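Local coordinates for protein phosphoribosylaminoimidazole-succinocarboxamide synthase (Saccharomyces cerevisiae, PDB 1OBG) that catalyses the ATP-dependent joining of aspartate to 4-carboxy-5-aminoimidazole ribotide, forming SAICAR in the de novo purine biosynthesis pathway, at residues T5-I10 with D21-D26; D36-Y41 with Y257-L262; N73-I78 with L106-H111; P115-V120 with D214-F219. All blocks are in the same frame, centred on the assembly; numbering follows the deposited sequence.

Contact 1 of 4, residues T5-I10 with D21-D26; sequences TELDGI and DIYEVD. With AMP (adenosine monophosphate), chain B.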
# COMPACT_ATOMS: atom_id res chain seq x y z
N THR A 5 17.82 -3.28 6.45
CA THR A 5 18.10 -4.31 7.42
C THR A 5 19.32 -5.12 7.02
O THR A 5 19.56 -5.35 5.84
CB THR A 5 16.89 -5.24 7.62
OG1 THR A 5 16.52 -5.78 6.35
CG2 THR A 5 15.66 -4.43 8.11
N GLU A 6 20.06 -5.56 8.02
CA GLU A 6 21.23 -6.38 7.80
C GLU A 6 21.14 -7.53 8.77
O GLU A 6 21.39 -7.34 9.96
CB GLU A 6 22.48 -5.53 8.07
CG GLU A 6 22.58 -4.34 7.12
CD GLU A 6 23.04 -4.76 5.72
OE1 GLU A 6 22.97 -3.93 4.78
OE2 GLU A 6 23.49 -5.92 5.56
N LEU A 7 20.78 -8.71 8.28
CA LEU A 7 20.59 -9.86 9.15
C LEU A 7 21.69 -10.90 8.99
O LEU A 7 21.60 -12.00 9.55
CB LEU A 7 19.21 -10.50 8.90
CG LEU A 7 17.97 -9.64 9.16
CD1 LEU A 7 16.75 -10.53 9.13
CD2 LEU A 7 18.00 -8.87 10.47
N ASP A 8 22.72 -10.54 8.23
CA ASP A 8 24.00 -11.25 8.25
C ASP A 8 23.88 -12.71 7.84
O ASP A 8 24.63 -13.55 8.33
CB ASP A 8 24.63 -11.18 9.65
CG ASP A 8 25.02 -9.77 10.04
OD1 ASP A 8 25.18 -8.92 9.14
OD2 ASP A 8 25.18 -9.43 11.24
N GLY A 9 22.95 -13.03 6.95
CA GLY A 9 22.78 -14.40 6.52
C GLY A 9 21.98 -15.27 7.46
O GLY A 9 21.76 -16.46 7.17
N ILE A 10 21.50 -14.70 8.58
CA ILE A 10 20.76 -15.50 9.56
C ILE A 10 19.42 -15.95 8.97
O ILE A 10 18.88 -17.02 9.30
CB ILE A 10 20.57 -14.72 10.89
CG1 ILE A 10 21.91 -14.63 11.62
CG2 ILE A 10 19.50 -15.40 11.77
CD1 ILE A 10 22.01 -13.49 12.63
N ASP A 21 12.09 -4.80 3.04
CA ASP A 21 13.10 -5.82 2.90
C ASP A 21 12.38 -7.15 3.13
O ASP A 21 11.63 -7.29 4.09
CB ASP A 21 14.22 -5.65 3.94
CG ASP A 21 15.07 -4.42 3.70
OD1 ASP A 21 15.94 -4.13 4.54
OD2 ASP A 21 14.95 -3.67 2.71
N ILE A 22 12.59 -8.11 2.24
CA ILE A 22 11.83 -9.35 2.30
C ILE A 22 12.80 -10.48 2.56
O ILE A 22 13.80 -10.60 1.86
CB ILE A 22 11.08 -9.58 0.96
CG1 ILE A 22 10.07 -8.42 0.70
CG2 ILE A 22 10.31 -10.90 1.00
CD1 ILE A 22 9.48 -8.47 -0.72
N TYR A 23 12.50 -11.32 3.57
CA TYR A 23 13.35 -12.46 3.91
C TYR A 23 12.56 -13.73 3.77
O TYR A 23 11.34 -13.72 3.95
CB TYR A 23 13.84 -12.34 5.37
CG TYR A 23 14.84 -11.21 5.49
CD1 TYR A 23 16.20 -11.45 5.29
CD2 TYR A 23 14.41 -9.91 5.79
CE1 TYR A 23 17.11 -10.45 5.38
CE2 TYR A 23 15.32 -8.88 5.89
CZ TYR A 23 16.67 -9.15 5.67
OH TYR A 23 17.59 -8.15 5.76
N GLU A 24 13.22 -14.84 3.45
CA GLU A 24 12.52 -16.11 3.40
C GLU A 24 12.75 -16.85 4.73
O GLU A 24 13.88 -16.95 5.18
CB GLU A 24 13.01 -16.92 2.20
CG GLU A 24 12.58 -18.36 2.20
CD GLU A 24 12.77 -19.02 0.85
OE1 GLU A 24 12.10 -18.64 -0.13
OE2 GLU A 24 13.60 -19.91 0.76
N VAL A 25 11.69 -17.34 5.36
CA VAL A 25 11.83 -18.00 6.64
C VAL A 25 11.86 -19.52 6.37
O VAL A 25 12.68 -20.23 6.90
CB VAL A 25 10.71 -17.60 7.63
CG1 VAL A 25 10.78 -18.44 8.92
CG2 VAL A 25 10.79 -16.10 7.95
N ASP A 26 10.94 -19.99 5.54
CA ASP A 26 11.04 -21.32 4.96
C ASP A 26 10.39 -21.28 3.60
O ASP A 26 10.03 -20.19 3.08
CB ASP A 26 10.43 -22.41 5.88
CG ASP A 26 8.98 -22.16 6.22
OD1 ASP A 26 8.65 -22.27 7.41
OD2 ASP A 26 8.08 -21.85 5.39
P AMP B . 7.16 -5.31 -2.76
O1P AMP B . 6.08 -4.33 -2.27
O2P AMP B . 8.34 -5.36 -1.86
O3P AMP B . 7.62 -4.91 -4.26
O5' AMP B . 6.54 -6.79 -2.78
C5' AMP B . 7.40 -7.85 -3.06
C4' AMP B . 6.64 -8.90 -3.85
O4' AMP B . 6.02 -9.79 -2.94
C3' AMP B . 5.54 -8.26 -4.70
O3' AMP B . 5.69 -8.72 -6.02
C2' AMP B . 4.26 -8.80 -4.10
O2' AMP B . 3.34 -9.07 -5.12
C1' AMP B . 4.74 -10.09 -3.44
N9 AMP B . 3.89 -10.59 -2.34
C8 AMP B . 3.14 -9.89 -1.42
N7 AMP B . 2.53 -10.80 -0.61
C5 AMP B . 2.88 -12.05 -1.00
C6 AMP B . 2.56 -13.33 -0.54
N6 AMP B . 1.91 -13.52 0.61
N1 AMP B . 3.11 -14.43 -1.19
C2 AMP B . 3.96 -14.27 -2.26
N3 AMP B . 4.27 -13.00 -2.71
C4 AMP B . 3.74 -11.92 -2.09

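Contact 2 of 4, residues D36-Y41 with Y257-L262; sequences DRISAY and YDKQFL. With MG (magnesium ion), chain E.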
# COMPACT_ATOMS: atom_id res chain seq x y z
N ASP A 36 12.19 2.53 6.94
CA ASP A 36 11.81 3.92 7.05
C ASP A 36 12.17 4.70 5.78
O ASP A 36 12.19 5.95 5.82
CB ASP A 36 12.49 4.53 8.25
CG ASP A 36 11.97 3.97 9.52
OD1 ASP A 36 12.69 4.06 10.54
OD2 ASP A 36 10.83 3.41 9.59
N ARG A 37 12.45 3.98 4.69
CA ARG A 37 12.74 4.63 3.40
C ARG A 37 11.49 5.23 2.83
O ARG A 37 10.36 4.77 3.11
CB ARG A 37 13.30 3.65 2.36
CG ARG A 37 14.61 2.97 2.78
CD ARG A 37 15.25 2.11 1.72
NE ARG A 37 14.41 1.00 1.25
CZ ARG A 37 14.51 -0.28 1.64
NH1 ARG A 37 13.70 -1.20 1.12
NH2 ARG A 37 15.43 -0.66 2.55
N ILE A 38 11.68 6.27 2.01
CA ILE A 38 10.55 6.94 1.37
C ILE A 38 10.93 7.25 -0.05
O ILE A 38 12.08 7.57 -0.32
CB ILE A 38 10.14 8.23 2.15
CG1 ILE A 38 8.89 8.88 1.53
CG2 ILE A 38 11.32 9.21 2.34
CD1 ILE A 38 8.15 9.80 2.48
N SER A 39 9.96 7.15 -0.95
CA SER A 39 10.20 7.46 -2.35
C SER A 39 9.36 8.65 -2.83
O SER A 39 8.32 8.97 -2.24
CB SER A 39 9.96 6.20 -3.20
OG SER A 39 8.59 5.82 -3.18
N ALA A 40 9.83 9.31 -3.88
CA ALA A 40 9.03 10.34 -4.56
C ALA A 40 9.52 10.37 -5.98
O ALA A 40 10.73 10.33 -6.20
CB ALA A 40 9.22 11.72 -3.89
N TYR A 41 8.59 10.42 -6.94
CA TYR A 41 8.94 10.51 -8.36
C TYR A 41 9.85 9.36 -8.70
O TYR A 41 10.89 9.53 -9.34
CB TYR A 41 9.60 11.87 -8.68
CG TYR A 41 8.74 13.04 -8.30
CD1 TYR A 41 7.63 13.39 -9.07
CD2 TYR A 41 9.02 13.79 -7.16
CE1 TYR A 41 6.81 14.49 -8.71
CE2 TYR A 41 8.23 14.87 -6.80
CZ TYR A 41 7.13 15.21 -7.58
OH TYR A 41 6.34 16.29 -7.20
N TYR A 257 -1.64 13.60 1.16
CA TYR A 257 -1.73 13.63 2.60
C TYR A 257 -0.34 13.55 3.24
O TYR A 257 -0.02 14.33 4.14
CB TYR A 257 -2.54 12.42 3.09
CG TYR A 257 -2.90 12.49 4.54
CD1 TYR A 257 -2.05 11.96 5.51
CD2 TYR A 257 -4.09 13.08 4.95
CE1 TYR A 257 -2.38 12.03 6.85
CE2 TYR A 257 -4.42 13.15 6.29
CZ TYR A 257 -3.57 12.62 7.22
OH TYR A 257 -3.89 12.67 8.55
N ASP A 258 0.45 12.60 2.78
CA ASP A 258 1.74 12.34 3.39
C ASP A 258 2.93 13.03 2.72
O ASP A 258 3.85 13.42 3.40
CB ASP A 258 2.00 10.83 3.50
CG ASP A 258 1.77 10.08 2.21
OD1 ASP A 258 2.55 9.14 1.98
OD2 ASP A 258 0.85 10.34 1.36
N LYS A 259 2.88 13.17 1.41
CA LYS A 259 4.08 13.55 0.66
C LYS A 259 4.07 14.96 0.08
O LYS A 259 4.96 15.30 -0.69
CB LYS A 259 4.35 12.53 -0.45
CG LYS A 259 4.79 11.18 0.10
CD LYS A 259 5.28 10.29 -1.00
CE LYS A 259 5.49 8.91 -0.48
NZ LYS A 259 5.94 8.06 -1.60
N GLN A 260 3.08 15.77 0.42
CA GLN A 260 3.01 17.10 -0.18
C GLN A 260 4.21 17.99 0.15
O GLN A 260 4.68 18.72 -0.73
CB GLN A 260 1.72 17.83 0.17
CG GLN A 260 1.32 18.88 -0.87
CD GLN A 260 1.35 18.39 -2.32
OE1 GLN A 260 1.98 19.03 -3.16
NE2 GLN A 260 0.69 17.28 -2.62
N PHE A 261 4.69 17.95 1.39
CA PHE A 261 5.80 18.82 1.77
C PHE A 261 7.04 18.44 1.00
O PHE A 261 7.79 19.30 0.52
CB PHE A 261 6.05 18.75 3.26
CG PHE A 261 4.83 19.04 4.08
CD1 PHE A 261 4.29 20.32 4.11
CD2 PHE A 261 4.22 18.03 4.81
CE1 PHE A 261 3.14 20.59 4.87
CE2 PHE A 261 3.09 18.28 5.58
CZ PHE A 261 2.55 19.56 5.61
N LEU A 262 7.24 17.13 0.89
CA LEU A 262 8.39 16.60 0.19
C LEU A 262 8.31 16.92 -1.30
O LEU A 262 9.29 17.38 -1.91
CB LEU A 262 8.50 15.09 0.42
CG LEU A 262 9.55 14.33 -0.38
CD1 LEU A 262 10.96 14.83 -0.07
CD2 LEU A 262 9.43 12.84 -0.07
MG MG E . 3.82 6.90 1.94
O HOH W 1 7.26 5.68 0.05

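Contact 3 of 4, residues N73-I78 with L106-H111; sequences NHLVDI and LLVHKH. With AMP (adenosine monophosphate), chain D; AMP (adenosine monophosphate), chain B.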
# COMPACT_ATOMS: atom_id res chain seq x y z
N ASN A 73 -6.38 -13.45 4.96
CA ASN A 73 -5.16 -12.73 4.61
C ASN A 73 -3.94 -13.63 4.76
O ASN A 73 -4.05 -14.76 5.27
CB ASN A 73 -5.01 -11.44 5.41
CG ASN A 73 -4.97 -11.68 6.91
OD1 ASN A 73 -5.85 -11.21 7.66
ND2 ASN A 73 -3.96 -12.40 7.35
N HIS A 74 -2.78 -13.13 4.34
CA HIS A 74 -1.57 -13.95 4.35
C HIS A 74 -0.79 -14.01 5.68
O HIS A 74 0.24 -14.68 5.74
CB HIS A 74 -0.64 -13.60 3.18
CG HIS A 74 -0.02 -12.23 3.22
ND1 HIS A 74 -0.42 -11.22 4.08
CD2 HIS A 74 0.98 -11.69 2.48
CE1 HIS A 74 0.31 -10.14 3.88
NE2 HIS A 74 1.17 -10.40 2.91
N LEU A 75 -1.26 -13.33 6.72
CA LEU A 75 -0.51 -13.34 7.98
C LEU A 75 -0.45 -14.75 8.55
O LEU A 75 -1.45 -15.48 8.53
CB LEU A 75 -1.15 -12.41 9.03
CG LEU A 75 -1.20 -10.92 8.66
CD1 LEU A 75 -1.90 -10.14 9.78
CD2 LEU A 75 0.20 -10.35 8.38
N VAL A 76 0.72 -15.12 9.06
CA VAL A 76 0.82 -16.32 9.89
C VAL A 76 0.05 -16.07 11.20
O VAL A 76 0.17 -15.02 11.83
CB VAL A 76 2.31 -16.71 10.17
CG1 VAL A 76 2.40 -17.84 11.21
CG2 VAL A 76 3.01 -17.13 8.86
N ASP A 77 -0.75 -17.06 11.60
CA ASP A 77 -1.45 -17.04 12.87
C ASP A 77 -0.48 -17.31 14.02
O ASP A 77 -0.09 -18.45 14.25
CB ASP A 77 -2.57 -18.10 12.81
CG ASP A 77 -3.70 -17.83 13.80
OD1 ASP A 77 -4.77 -18.49 13.67
OD2 ASP A 77 -3.63 -17.01 14.73
N ILE A 78 -0.08 -16.27 14.72
CA ILE A 78 0.90 -16.39 15.80
C ILE A 78 0.15 -16.90 17.04
O ILE A 78 -0.89 -16.34 17.39
CB ILE A 78 1.58 -15.02 16.07
CG1 ILE A 78 2.26 -14.49 14.79
CG2 ILE A 78 2.53 -15.08 17.29
CD1 ILE A 78 3.68 -14.93 14.56
N LEU A 106 6.28 -8.31 9.32
CA LEU A 106 5.15 -9.23 9.20
C LEU A 106 5.58 -10.58 8.70
O LEU A 106 6.28 -10.68 7.68
CB LEU A 106 4.07 -8.69 8.26
CG LEU A 106 3.47 -7.33 8.66
CD1 LEU A 106 2.60 -6.80 7.53
CD2 LEU A 106 2.66 -7.49 9.92
N LEU A 107 5.14 -11.61 9.42
CA LEU A 107 5.38 -12.99 9.08
C LEU A 107 4.20 -13.48 8.25
O LEU A 107 3.05 -13.46 8.71
CB LEU A 107 5.56 -13.83 10.37
CG LEU A 107 6.10 -15.23 10.13
CD1 LEU A 107 7.57 -15.21 9.67
CD2 LEU A 107 5.91 -16.12 11.38
N VAL A 108 4.46 -13.92 7.03
CA VAL A 108 3.34 -14.21 6.14
C VAL A 108 3.51 -15.51 5.39
O VAL A 108 4.63 -15.94 5.17
CB VAL A 108 3.11 -13.07 5.11
CG1 VAL A 108 2.90 -11.72 5.83
CG2 VAL A 108 4.27 -12.99 4.10
N HIS A 109 2.39 -16.11 5.00
CA HIS A 109 2.39 -17.29 4.15
C HIS A 109 2.58 -16.87 2.72
O HIS A 109 1.87 -15.96 2.24
CB HIS A 109 1.07 -18.04 4.24
CG HIS A 109 0.85 -18.73 5.55
ND1 HIS A 109 -0.17 -18.36 6.42
CD2 HIS A 109 1.50 -19.76 6.14
CE1 HIS A 109 -0.12 -19.15 7.49
NE2 HIS A 109 0.88 -20.00 7.35
N LYS A 110 3.51 -17.53 2.03
CA LYS A 110 3.73 -17.35 0.61
C LYS A 110 2.55 -17.96 -0.14
O LYS A 110 2.12 -19.07 0.18
CB LYS A 110 5.02 -18.07 0.20
CG LYS A 110 5.79 -17.42 -0.92
CD LYS A 110 7.05 -18.21 -1.29
CE LYS A 110 7.98 -18.35 -0.06
NZ LYS A 110 9.41 -18.74 -0.34
N HIS A 111 2.00 -17.22 -1.12
CA HIS A 111 0.91 -17.75 -1.94
C HIS A 111 1.12 -17.49 -3.40
O HIS A 111 1.84 -16.57 -3.79
CB HIS A 111 -0.43 -17.09 -1.56
CG HIS A 111 -0.99 -17.62 -0.28
ND1 HIS A 111 -1.46 -18.90 -0.16
CD2 HIS A 111 -1.14 -17.04 0.93
CE1 HIS A 111 -1.88 -19.10 1.07
NE2 HIS A 111 -1.70 -17.98 1.76
P AMP D . -3.18 -11.02 17.77
O1P AMP D . -3.90 -10.69 16.45
O2P AMP D . -2.42 -12.29 17.65
O3P AMP D . -4.23 -11.06 19.00
O5' AMP D . -2.16 -9.86 18.21
C5' AMP D . -0.87 -10.14 18.72
C4' AMP D . 0.15 -9.14 18.16
O4' AMP D . 0.98 -9.80 17.23
C3' AMP D . -0.54 -7.98 17.43
O3' AMP D . 0.18 -6.77 17.60
C2' AMP D . -0.46 -8.43 15.99
O2' AMP D . -0.55 -7.35 15.07
C1' AMP D . 0.84 -9.22 15.95
N9 AMP D . 0.83 -10.24 14.88
C8 AMP D . -0.13 -11.21 14.64
N7 AMP D . 0.24 -11.94 13.56
C5 AMP D . 1.42 -11.45 13.11
C6 AMP D . 2.23 -11.83 12.05
N6 AMP D . 1.80 -12.76 11.19
N1 AMP D . 3.39 -11.14 11.84
C2 AMP D . 3.76 -10.09 12.65
N3 AMP D . 2.96 -9.71 13.71
C4 AMP D . 1.80 -10.39 13.93
P AMP B . 7.16 -5.31 -2.76
O1P AMP B . 6.08 -4.33 -2.27
O2P AMP B . 8.34 -5.36 -1.86
O3P AMP B . 7.62 -4.91 -4.26
O5' AMP B . 6.54 -6.79 -2.78
C5' AMP B . 7.40 -7.85 -3.06
C4' AMP B . 6.64 -8.90 -3.85
O4' AMP B . 6.02 -9.79 -2.94
C3' AMP B . 5.54 -8.26 -4.70
O3' AMP B . 5.69 -8.72 -6.02
C2' AMP B . 4.26 -8.80 -4.10
O2' AMP B . 3.34 -9.07 -5.12
C1' AMP B . 4.74 -10.09 -3.44
N9 AMP B . 3.89 -10.59 -2.34
C8 AMP B . 3.14 -9.89 -1.42
N7 AMP B . 2.53 -10.80 -0.61
C5 AMP B . 2.88 -12.05 -1.00
C6 AMP B . 2.56 -13.33 -0.54
N6 AMP B . 1.91 -13.52 0.61
N1 AMP B . 3.11 -14.43 -1.19
C2 AMP B . 3.96 -14.27 -2.26
N3 AMP B . 4.27 -13.00 -2.71
C4 AMP B . 3.74 -11.92 -2.09
O HOH W 2 -2.55 -17.75 4.51

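Contact 4 of 4, residues P115-V120 with D214-F219; sequences PLEVIV and DTKFEF. With AMP (adenosine monophosphate), chain B.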
# COMPACT_ATOMS: atom_id res chain seq x y z
N PRO A 115 -2.28 -12.65 -11.13
CA PRO A 115 -1.38 -11.73 -11.85
C PRO A 115 -2.07 -10.44 -12.35
O PRO A 115 -2.10 -10.18 -13.56
CB PRO A 115 -0.86 -12.60 -13.01
CG PRO A 115 -2.02 -13.51 -13.32
CD PRO A 115 -2.68 -13.81 -11.97
N LEU A 116 -2.62 -9.65 -11.42
CA LEU A 116 -3.27 -8.36 -11.71
C LEU A 116 -2.91 -7.43 -10.59
O LEU A 116 -2.72 -7.89 -9.45
CB LEU A 116 -4.80 -8.52 -11.67
CG LEU A 116 -5.54 -9.35 -12.73
CD1 LEU A 116 -7.03 -9.41 -12.37
CD2 LEU A 116 -5.33 -8.72 -14.11
N GLU A 117 -2.80 -6.13 -10.87
CA GLU A 117 -2.82 -5.14 -9.83
C GLU A 117 -4.30 -4.77 -9.73
O GLU A 117 -4.90 -4.28 -10.69
CB GLU A 117 -1.97 -3.90 -10.13
CG GLU A 117 -0.47 -4.14 -10.32
CD GLU A 117 0.27 -4.64 -9.08
OE1 GLU A 117 -0.37 -5.00 -8.06
OE2 GLU A 117 1.52 -4.68 -9.11
N VAL A 118 -4.88 -5.05 -8.59
CA VAL A 118 -6.31 -4.87 -8.42
C VAL A 118 -6.54 -3.48 -7.85
O VAL A 118 -6.55 -3.26 -6.63
CB VAL A 118 -6.87 -5.95 -7.52
CG1 VAL A 118 -8.42 -5.80 -7.39
CG2 VAL A 118 -6.56 -7.30 -8.14
N ILE A 119 -6.69 -2.52 -8.76
CA ILE A 119 -6.84 -1.14 -8.33
C ILE A 119 -8.31 -0.83 -8.35
O ILE A 119 -9.00 -1.15 -9.32
CB ILE A 119 -6.07 -0.19 -9.25
CG1 ILE A 119 -4.57 -0.42 -9.05
CG2 ILE A 119 -6.47 1.27 -8.93
CD1 ILE A 119 -3.70 -0.16 -10.32
N VAL A 120 -8.79 -0.23 -7.27
CA VAL A 120 -10.16 0.22 -7.19
C VAL A 120 -10.13 1.72 -6.94
O VAL A 120 -9.35 2.19 -6.10
CB VAL A 120 -10.89 -0.47 -6.00
CG1 VAL A 120 -12.38 -0.06 -5.96
CG2 VAL A 120 -10.73 -1.99 -6.10
N ASP A 214 -8.29 6.01 -3.94
CA ASP A 214 -8.13 4.76 -4.65
C ASP A 214 -7.12 3.90 -3.89
O ASP A 214 -6.44 4.36 -2.98
CB ASP A 214 -7.65 4.99 -6.09
CG ASP A 214 -6.41 5.86 -6.15
OD1 ASP A 214 -6.46 6.97 -6.73
OD2 ASP A 214 -5.34 5.52 -5.62
N THR A 215 -7.02 2.65 -4.25
CA THR A 215 -6.10 1.79 -3.56
C THR A 215 -5.72 0.63 -4.48
O THR A 215 -6.46 0.30 -5.38
CB THR A 215 -6.71 1.29 -2.22
OG1 THR A 215 -5.65 0.78 -1.38
CG2 THR A 215 -7.65 0.09 -2.43
N LYS A 216 -4.56 0.04 -4.23
CA LYS A 216 -4.08 -1.08 -5.01
C LYS A 216 -4.13 -2.32 -4.09
O LYS A 216 -3.47 -2.37 -3.06
CB LYS A 216 -2.66 -0.76 -5.48
CG LYS A 216 -1.97 -1.87 -6.29
CD LYS A 216 -0.59 -1.43 -6.77
CE LYS A 216 0.53 -1.92 -5.84
NZ LYS A 216 0.14 -3.12 -5.02
N PHE A 217 -4.92 -3.33 -4.45
CA PHE A 217 -4.89 -4.57 -3.70
C PHE A 217 -4.06 -5.58 -4.49
O PHE A 217 -3.96 -5.50 -5.72
CB PHE A 217 -6.30 -5.18 -3.54
CG PHE A 217 -7.23 -4.41 -2.61
CD1 PHE A 217 -6.90 -4.17 -1.26
CD2 PHE A 217 -8.45 -3.94 -3.09
CE1 PHE A 217 -7.80 -3.47 -0.41
CE2 PHE A 217 -9.34 -3.25 -2.26
CZ PHE A 217 -9.03 -3.01 -0.94
N GLU A 218 -3.49 -6.55 -3.79
CA GLU A 218 -3.01 -7.73 -4.47
C GLU A 218 -3.61 -8.95 -3.80
O GLU A 218 -3.74 -8.98 -2.60
CB GLU A 218 -1.48 -7.76 -4.43
CG GLU A 218 -0.91 -6.75 -5.41
CD GLU A 218 0.60 -6.74 -5.44
OE1 GLU A 218 1.14 -5.93 -6.22
OE2 GLU A 218 1.23 -7.52 -4.70
N PHE A 219 -3.97 -9.93 -4.63
CA PHE A 219 -4.64 -11.13 -4.18
C PHE A 219 -3.84 -12.35 -4.58
O PHE A 219 -3.27 -12.43 -5.68
CB PHE A 219 -6.03 -11.24 -4.79
CG PHE A 219 -7.01 -10.18 -4.32
CD1 PHE A 219 -7.22 -9.93 -2.97
CD2 PHE A 219 -7.74 -9.46 -5.24
CE1 PHE A 219 -8.14 -8.95 -2.54
CE2 PHE A 219 -8.66 -8.48 -4.80
CZ PHE A 219 -8.84 -8.23 -3.46
P AMP B . 7.16 -5.31 -2.76
O1P AMP B . 6.08 -4.33 -2.27
O2P AMP B . 8.34 -5.36 -1.86
O3P AMP B . 7.62 -4.91 -4.26
O5' AMP B . 6.54 -6.79 -2.78
C5' AMP B . 7.40 -7.85 -3.06
C4' AMP B . 6.64 -8.90 -3.85
O4' AMP B . 6.02 -9.79 -2.94
C3' AMP B . 5.54 -8.26 -4.70
O3' AMP B . 5.69 -8.72 -6.02
C2' AMP B . 4.26 -8.80 -4.10
O2' AMP B . 3.34 -9.07 -5.12
C1' AMP B . 4.74 -10.09 -3.44
N9 AMP B . 3.89 -10.59 -2.34
C8 AMP B . 3.14 -9.89 -1.42
N7 AMP B . 2.53 -10.80 -0.61
C5 AMP B . 2.88 -12.05 -1.00
C6 AMP B . 2.56 -13.33 -0.54
N6 AMP B . 1.91 -13.52 0.61
N1 AMP B . 3.11 -14.43 -1.19
C2 AMP B . 3.96 -14.27 -2.26
N3 AMP B . 4.27 -13.00 -2.71
C4 AMP B . 3.74 -11.92 -2.09
O HOH W 3 -3.39 -9.72 -7.42

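Contact 1 of 4, residues T5-I10 with D21-D26
Asp-21 OD1 takes two bonds from Thr-5 of the N-terminal loop and is also salt-bridged by Arg-16. Thr-5 N reaches it at 2.8 Å with an N-H...O angle of 166°, lying nearly in line with the C-O bond of the carboxylate, while Thr-5 OG1 donates at a short 2.5 Å to the anti lone pair of the same oxygen. With chi1 at 56°, OG1 sits between the backbone N and the carbonyl carbon, which turns it to the same acceptor as its own amide. The hydroxyl also receives: Tyr-23 OH donates to Thr-5 OG1 at 2.7 Å, and OG1 lies at the edge of the tyrosine ring, in its plane. A relay Tyr-23 to Thr-5 to Asp-21 results, which should fix the rotation of both hydroxyls. Leu-7 covers one face of the same ring, its CD1 placed 3.7 Å from the ring centroid and only 10° off the normal, a CH-pi contact over the centre. With Arg-37 bridged to OD2 as well, the carboxylate would be expected to stay ionised. Starting at Leu-7, the loop reverses in a type I' turn that ends at Ile-10. Inward-facing Asp-21 and Tyr-23 alternate with Ile-22, whose CB points away from the loop and whose CD1 meets the AMP of chain B, the alternation of a beta strand with one face on the nucleotide pocket.

Contact 2 of 4, residues D36-Y41 with Y257-L262
The magnesium site borders this contact: Asp-258 OD1 binds the magnesium ion at 2.6 Å, and Asp-238 and Tyr-291 supply the other protein ligands. Next in the chain, Lys-259 crosses to residues 36-41 and carries the polar part of the contact. Its side chain is extended beyond CG, with chi2, chi3 and chi4 all near 180°, and this brings NZ to the backbone of the facing strand, where it donates to Ser-39 O at 2.6 Å. The ammonium approaches that carbonyl from 33° outside its plane. A water joins the same two residues, accepting from Lys-259 NZ and from Ser-39 N, both at 3.2 Å, so the lysine tip is tied to Ser-39 directly and through solvent. The aliphatic part of the lysine is used as well: Ile-38 and the lysine chain run antiparallel alongside each other, Ile-38 CG1 lying 3.9 Å from Lys-259 CE. Ile-38 CG1 stands anti to the backbone N (chi1 -176°), and CD1 beyond it meets Leu-262 CD2 tip to tip at 4.2 Å. The same leucine methyl, CD2, touches Ala-40 CB at 4.0 Å, making Leu-262 the apolar half of the contact beside the polar lysine end. Lys-259 is the N-cap residue of helix 260-268, and Leu-262 lies in its first turn; the short strand 39-40 therefore packs against the start of that helix, while Tyr-291 of helix 281-299 touches Ile-38.

Contact 3 of 4, residues N73-I78 with L106-H111
A single beta bridge, Leu-75 with Val-108, ties the loop after strand 72-73 to strand 105-109, between two bound AMP molecules; the touching parts run at a steep angle, 132° between their directions. Two backbone bonds hold the bridge: His-109 N to His-74 O at 2.7 Å, and Val-76 N to Leu-107 O at 2.9 Å. Val-108 CG1 stands over the centre of the His-74 ring, 3.6 Å from its centroid, and Val-76 CG2 does the same over one face of His-109, at 3.9 Å. Leu-107 CD2 packs on Val-76 CB and Ile-78 CD1. On the chain D nucleotide, N6 donates to both Val-76 O and Leu-107 O, and Leu-107 N donates to N1 at 3.0 Å, so both segments read this adenine edge. His-111 N donates to N1 of the chain B adenine, also at 3.0 Å. Strand 105-109 is outermost in its four-stranded antiparallel sheet, with strand 29-34 on its inner side and Phe-64 of helix 52-66 touching Leu-75.

Contact 4 of 4, residues P115-V120 with D214-F219
Strands 116-120 and 214-217 run antiparallel, their axes 4.5 Å apart at closest approach and 156° between their directions, with Val-118/Phe-217 and Val-120/Thr-215 as hydrogen-bonded pairs around the non-hydrogen-bonded pair Ile-119/Lys-216. Four backbone bonds join the two hydrogen-bonded pairs, and Phe-217 N to Val-118 O is the shortest at 2.7 Å. On one face Val-118 CB packs on Phe-217 CB, and Val-120 CG2 adds a contact to Phe-217 CD2. The ring of Phe-219 is met by Val-118 as well, CG1 to CE2 at 3.7 Å, the two side chains crossing at about a right angle. On the other face Ile-119 CG1 lies against the aliphatic part of Lys-216, whose amine joins Glu-117 and Glu-218 in a salt-bridge network. Glu-117 bends at chi2 (-65°), bringing its carboxylate alongside that of Glu-218, their planes 26° apart. Glu-117 OE1 and Glu-218 OE1 are only 2.6 Å apart. Lys-216 NZ adds positive charge beside the pair, through a weak 3.2 Å bond to Glu-218 OE1 and a long salt bridge of 3.6 Å to Glu-117 OE1. The other oxygen, Glu-218 OE2, accepts from O2' of the chain B AMP at 2.7 Å. Glu-117 is thus second-shell to the nucleotide, lying against the first-shell Glu-218. Strand 152-162 pairs with the far edge of 112-121: a mixed sheet with helix 184-208 on its Val-118 and Val-120 face and its charged side at the nucleotide site.

Overall arrangement
Three of the contacts meet at the AMP of chain B: contact 1 through Ile-22, contact 3 through its adenine-binding backbone, and contact 4 through Glu-218 at the ribose. Contacts 1 and 3 reach the same antiparallel sheet, their centres 16 Å apart, and are joined by the Glu-24 to Lys-110 salt bridge. Contact 4 lies in the mixed sheet, its centre 19 Å from that of contact 3, and its first segment follows closely in the chain. Contact 3 alone also binds the chain D AMP. Contact 2, at the magnesium site, touches contact 1 through Arg-37 and Asp-21 and closes a long loop in which contacts 3 and 4 are nested.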